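Uncharacterized protein (PDB 2B4W) is of unknown function but belongs to the DUF1861 family of the beta-fructosidase clan, with sheets consistent with a beta-propeller fold. Local coordinates at residues Ala6-Glu9 with Ala10-Val14; Ile244-Lys247 with Ser248-Pro251; Arg116-Pro119 with Asp120-Thr123. All coordinates share one frame; numbering follows the deposited sequence.

Contact 1: residues Ala6-Glu9 with Ala10-Val14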
# COMPACT_ATOMS: atom_id res chain seq x y z
N ALA A 6 -22.34 -2.02 2.81
CA ALA A 6 -23.48 -1.14 3.13
C ALA A 6 -23.56 -0.86 4.62
O ALA A 6 -23.89 0.22 5.12
CB ALA A 6 -24.77 -1.77 2.61
N ALA A 7 -23.21 -1.90 5.38
CA ALA A 7 -23.14 -1.66 6.83
C ALA A 7 -22.07 -0.61 7.12
O ALA A 7 -22.32 0.34 7.85
CB ALA A 7 -22.89 -2.95 7.57
N PHE A 8 -20.88 -0.79 6.53
CA PHE A 8 -19.80 0.16 6.77
C PHE A 8 -20.24 1.58 6.45
O PHE A 8 -20.14 2.47 7.30
CB PHE A 8 -18.53 -0.14 5.96
CG PHE A 8 -17.41 0.89 6.16
CD1 PHE A 8 -16.57 0.80 7.26
CD2 PHE A 8 -17.18 1.92 5.28
CE1 PHE A 8 -15.56 1.72 7.45
CE2 PHE A 8 -16.17 2.84 5.44
CZ PHE A 8 -15.34 2.74 6.54
N GLU A 9 -20.72 1.78 5.23
CA GLU A 9 -21.20 3.10 4.83
C GLU A 9 -22.17 3.72 5.84
O GLU A 9 -22.18 4.93 6.01
CB GLU A 9 -21.92 3.03 3.49
CG GLU A 9 -21.07 2.52 2.36
CD GLU A 9 -20.01 3.50 1.89
OE1 GLU A 9 -20.07 4.71 2.16
OE2 GLU A 9 -19.09 3.00 1.22
N ALA A 10 -22.95 2.86 6.48
CA ALA A 10 -23.95 3.27 7.45
C ALA A 10 -23.30 3.60 8.79
O ALA A 10 -23.70 4.51 9.51
CB ALA A 10 -24.98 2.16 7.61
N ASN A 11 -22.29 2.80 9.11
CA ASN A 11 -21.63 2.90 10.41
C ASN A 11 -20.27 3.56 10.38
O ASN A 11 -19.52 3.48 11.35
CB ASN A 11 -21.52 1.47 10.97
CG ASN A 11 -22.88 0.93 11.37
OD1 ASN A 11 -23.59 1.60 12.14
ND2 ASN A 11 -23.25 -0.23 10.85
N LYS A 12 -19.88 4.24 9.30
CA LYS A 12 -18.46 4.64 9.25
C LYS A 12 -18.09 5.70 10.28
O LYS A 12 -18.87 6.54 10.74
CB LYS A 12 -18.10 5.05 7.83
CG LYS A 12 -18.88 6.22 7.28
CD LYS A 12 -18.56 6.45 5.80
CE LYS A 12 -19.57 7.43 5.21
NZ LYS A 12 -19.01 8.14 4.02
N ARG A 13 -16.83 5.64 10.70
CA ARG A 13 -16.36 6.48 11.81
C ARG A 13 -15.03 7.13 11.44
O ARG A 13 -13.94 6.59 11.59
CB ARG A 13 -16.26 5.64 13.08
CG ARG A 13 -16.20 6.39 14.38
CD ARG A 13 -15.86 5.57 15.61
NE ARG A 13 -16.75 4.48 15.89
CZ ARG A 13 -16.53 3.19 16.03
NH1 ARG A 13 -15.32 2.66 15.91
NH2 ARG A 13 -17.55 2.38 16.29
N VAL A 14 -15.16 8.33 10.89
CA VAL A 14 -14.14 9.14 10.29
C VAL A 14 -14.02 10.48 11.01
O VAL A 14 -15.03 11.15 11.13
CB VAL A 14 -14.44 9.45 8.80
CG1 VAL A 14 -13.25 10.08 8.09
CG2 VAL A 14 -14.88 8.18 8.11
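Asn11 N donates to Ala7 O at 2.8 Å, an i-to-i+4 backbone bond in the N-terminal helix 3-11, one of the few helices in this mostly beta protein. The amide approaches almost head-on to the carbonyl, with a C=O...N angle of 164°. One residue earlier Ala10 N gives the same kind of bond to Ala6 O at 3.1 Å, though it comes in more tilted. Weak i-to-i+3 bonds run from Ala10 N to Ala7 O and from Asn11 N to Phe8 O, and each N-H is thereby shared between two carbonyls. The Glu9 side chain bends at chi2 and brings OE1 to 4.0 Å from Lys12 NZ; the charges are opposite, but the gap exceeds a salt bridge. The stronger ties of this carboxylate lie elsewhere: OE1 is hydrogen-bonded to Ser248 and OE2 to Thr246, while OE2 also forms a salt bridge with Lys5. Lys12 NZ makes a weak hydrogen bond to the same Ser248 hydroxyl. Packing is left to Phe8. Its CB bond leads away from residues 10-14, but with CG anti to the backbone N (chi1 177°) the far end of the ring comes back to Lys12 CB. The two side chains run roughly at right angles, and a CH-pi contact results. Lys12 CB lies over one face of the Phe8 ring, 4.0 Å from its centroid and displaced toward the rim carbons CE2 and CZ.

Contact 2: residues Ile244-Lys247 with Ser248-Pro251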
# COMPACT_ATOMS: atom_id res chain seq x y z
N ILE A 244 -12.27 -0.55 6.39
CA ILE A 244 -11.80 0.64 7.15
C ILE A 244 -11.96 1.94 6.40
O ILE A 244 -11.90 3.04 6.97
CB ILE A 244 -10.34 0.45 7.59
CG1 ILE A 244 -9.33 0.28 6.46
CG2 ILE A 244 -10.26 -0.70 8.59
CD1 ILE A 244 -7.92 -0.01 6.96
N GLY A 245 -12.23 1.88 5.10
CA GLY A 245 -12.44 2.98 4.21
C GLY A 245 -13.10 2.61 2.90
O GLY A 245 -13.00 1.52 2.36
N THR A 246 -13.79 3.60 2.36
CA THR A 246 -14.36 3.62 1.04
C THR A 246 -14.23 5.03 0.48
O THR A 246 -13.80 5.96 1.18
CB THR A 246 -15.85 3.24 1.03
OG1 THR A 246 -16.51 4.19 1.88
CG2 THR A 246 -16.14 1.88 1.63
N LYS A 247 -14.63 5.16 -0.77
CA LYS A 247 -14.68 6.36 -1.59
C LYS A 247 -15.40 7.51 -0.89
O LYS A 247 -14.97 8.66 -0.91
CB LYS A 247 -15.40 6.09 -2.92
CG LYS A 247 -14.93 6.69 -4.20
CD LYS A 247 -14.18 7.99 -4.12
CE LYS A 247 -14.13 8.64 -5.51
NZ LYS A 247 -14.90 9.91 -5.46
N SER A 248 -16.55 7.19 -0.27
CA SER A 248 -17.34 8.24 0.36
C SER A 248 -16.72 8.77 1.65
O SER A 248 -17.25 9.73 2.22
CB SER A 248 -18.72 7.70 0.73
OG SER A 248 -18.52 6.57 1.57
N CYS A 249 -15.64 8.15 2.11
CA CYS A 249 -14.94 8.57 3.31
C CYS A 249 -14.03 9.77 3.11
O CYS A 249 -13.69 10.48 4.06
CB CYS A 249 -14.03 7.43 3.80
SG CYS A 249 -14.93 6.08 4.54
N TYR A 250 -13.64 9.95 1.86
CA TYR A 250 -12.74 10.96 1.35
C TYR A 250 -13.54 12.04 0.63
O TYR A 250 -14.63 11.75 0.16
CB TYR A 250 -11.72 10.34 0.38
CG TYR A 250 -10.94 9.20 1.01
CD1 TYR A 250 -11.45 7.91 1.09
CD2 TYR A 250 -9.68 9.44 1.55
CE1 TYR A 250 -10.74 6.87 1.67
CE2 TYR A 250 -8.97 8.40 2.13
CZ TYR A 250 -9.49 7.14 2.20
OH TYR A 250 -8.74 6.13 2.78
N PRO A 251 -13.02 13.24 0.53
CA PRO A 251 -13.77 14.27 -0.19
C PRO A 251 -14.10 13.83 -1.62
O PRO A 251 -13.48 12.97 -2.26
CB PRO A 251 -12.82 15.47 -0.21
CG PRO A 251 -11.92 15.25 0.96
CD PRO A 251 -11.76 13.76 1.08
O HOH W 1 -14.09 10.72 -2.87
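Cys249 turns its SG back to Thr246 because its first torsion (chi1 -73°) sets the sulfur beside its own backbone N and anti to the carbonyl carbon. Thr246 OG1 and Ser248 OG each sit between backbone N and carbonyl carbon, which brings the two hydroxyl oxygens to 3.1 Å; both find their stronger partner in the Glu9 carboxylate. The segment is a short 3-10 turn that follows edge strand 238-245, just after a classic beta bulge in which Ile244 and Gly245 both face Asn226. Cys249 SG accepts the amide of Thr246 N at 3.5 Å in a nearly straight bond of 162°. In return Cys249 N binds Thr246 O at 3.0 Å, standing well above the carbonyl plane, and a weak bond runs from Tyr250 N to Lys247 O. The Tyr250 ring meets Thr246 O with its edge, in the ring plane, CD1 lying 3.1 Å from the oxygen; its hydroxyl is bonded to Asn226. At the other end a water accepts from Lys247 NZ at 2.8 Å and also lies 3.0 Å from Lys247 O; the same NZ donates to Cys253 O. Both polar backbone atoms of the buried Thr246 thus find partners in Cys249: its amide pairs with a soft thiol acceptor through a long bond, while the Thr246 carbonyl receives the Cys249 amide beside an aromatic C-H edge.

Contact 3: residues Arg116-Pro119 with Asp120-Thr123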
# COMPACT_ATOMS: atom_id res chain seq x y z
N ARG A 116 16.67 -1.84 -3.28
CA ARG A 116 17.07 -1.68 -1.87
C ARG A 116 18.03 -0.50 -1.75
O ARG A 116 18.68 -0.09 -2.71
CB ARG A 116 17.70 -2.95 -1.32
CG ARG A 116 18.97 -3.39 -2.04
CD ARG A 116 19.31 -4.84 -1.68
NE ARG A 116 19.92 -4.88 -0.35
CZ ARG A 116 20.00 -5.95 0.43
NH1 ARG A 116 19.52 -7.12 0.05
NH2 ARG A 116 20.58 -5.83 1.63
N GLY A 117 18.08 0.06 -0.55
CA GLY A 117 19.01 1.14 -0.32
C GLY A 117 18.49 2.18 0.66
O GLY A 117 17.88 1.88 1.68
N THR A 118 18.78 3.43 0.30
CA THR A 118 18.24 4.60 0.96
C THR A 118 17.23 5.22 0.01
O THR A 118 17.30 4.92 -1.19
CB THR A 118 19.38 5.56 1.36
OG1 THR A 118 18.92 6.53 2.30
CG2 THR A 118 19.83 6.32 0.14
N PRO A 119 16.28 6.02 0.45
CA PRO A 119 15.17 6.55 -0.38
C PRO A 119 15.65 7.44 -1.53
O PRO A 119 14.86 7.62 -2.47
CB PRO A 119 14.37 7.41 0.61
CG PRO A 119 14.67 6.78 1.94
CD PRO A 119 16.15 6.43 1.83
N ASP A 120 16.88 7.81 -1.41
CA ASP A 120 17.76 8.59 -2.24
C ASP A 120 18.63 7.77 -3.20
O ASP A 120 19.05 8.27 -4.24
CB ASP A 120 18.72 9.40 -1.34
CG ASP A 120 18.51 10.87 -1.28
OD1 ASP A 120 18.21 11.57 -2.27
OD2 ASP A 120 18.78 11.44 -0.18
N GLU A 121 18.92 6.53 -2.81
CA GLU A 121 19.75 5.64 -3.62
C GLU A 121 19.24 4.20 -3.57
O GLU A 121 19.62 3.40 -2.71
CB GLU A 121 21.21 5.68 -3.17
CG GLU A 121 21.99 6.93 -3.55
CD GLU A 121 23.27 7.09 -2.75
OE1 GLU A 121 24.26 6.37 -3.01
OE2 GLU A 121 23.28 7.96 -1.84
N LEU A 122 18.38 3.88 -4.52
CA LEU A 122 17.73 2.59 -4.62
C LEU A 122 18.28 1.73 -5.73
O LEU A 122 18.40 2.15 -6.88
CB LEU A 122 16.21 2.79 -4.80
CG LEU A 122 15.57 3.52 -3.61
CD1 LEU A 122 14.17 4.00 -3.91
CD2 LEU A 122 15.60 2.60 -2.37
N THR A 123 18.65 0.51 -5.38
CA THR A 123 19.33 -0.33 -6.36
C THR A 123 18.46 -1.55 -6.64
O THR A 123 18.18 -2.27 -5.68
CB THR A 123 20.71 -0.80 -5.87
OG1 THR A 123 21.58 0.32 -5.65
CG2 THR A 123 21.39 -1.67 -6.93
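Thr118 and Glu121 close a beta-hairpin whose two-residue loop, Pro119-Asp120, forms a type I turn. Thr118 N binds Glu121 O, and Glu121 N returns a bond of 2.8 Å to Thr118 O; farther from the turn Arg116 and Thr123 form a second antiparallel hydrogen-bonded pair. Gly117 faces Leu122 between them at a non-hydrogen-bonded position, where the chain turns a corner with a positive phi and Gly117 CA approaches Glu121 O at 3.3 Å in a CA-H...O contact. In Thr118 the hydroxyl is anti to the backbone N (chi1 -165°). This leaves CG2 between the backbone N and the carbonyl carbon, 3.1 Å from Glu121 N and 3.6 Å from both Asp120 CB and Glu121 CB. The side chains of Thr118 and Asp120 run alongside each other, pointing the same way. Leu122 sets its CG beside its own N (chi1 -62°) and then extends, bringing CD2 to 3.1 Å from Thr118 O, with CD1 4.0 Å from Pro119 O. Thr118 O therefore meets a methyl as well as the Glu121 amide. Arg116 kinks at chi3 on the face it shares with Thr118, Glu121 and Thr123; its guanidinium forms a salt bridge with Glu92 and a cation-pi contact with Phe125. Asp120 OD2 forms a salt bridge with Lys40 and a hydrogen bond with Tyr39 OH. The hairpin joins 110-116 and 121-127, the last two strands of a four-stranded antiparallel sheet consistent with one propeller blade; Leu122 and Pro119 pack on Met93 of strand 92-100, and Pro119 also lies against Phe37 and Tyr39 of strand 37-39.

Overall arrangement
Contacts 1 and 2 are neighbours, their centres about 9 Å apart, and touch each other although they lie far apart along the chain. The N-terminal helix sits on the turn after strand 238-245: Glu9 OE2 reaches Thr246 OG1 at 2.9 Å, a probable hydrogen bond, and Phe8 CZ packs 3.5 Å from Ile244 C. Contact 2 is buried, while contact 1 lies at the surface and covers part of it. Contact 3 is remote, on the opposite side of the chain's centre, with its centre about 40 Å from that of contact 1 and about 32 Å from that of contact 2. Between nearest atoms the gaps to contact 3 are about 29 Å from contact 1 and about 23 Å from contact 2.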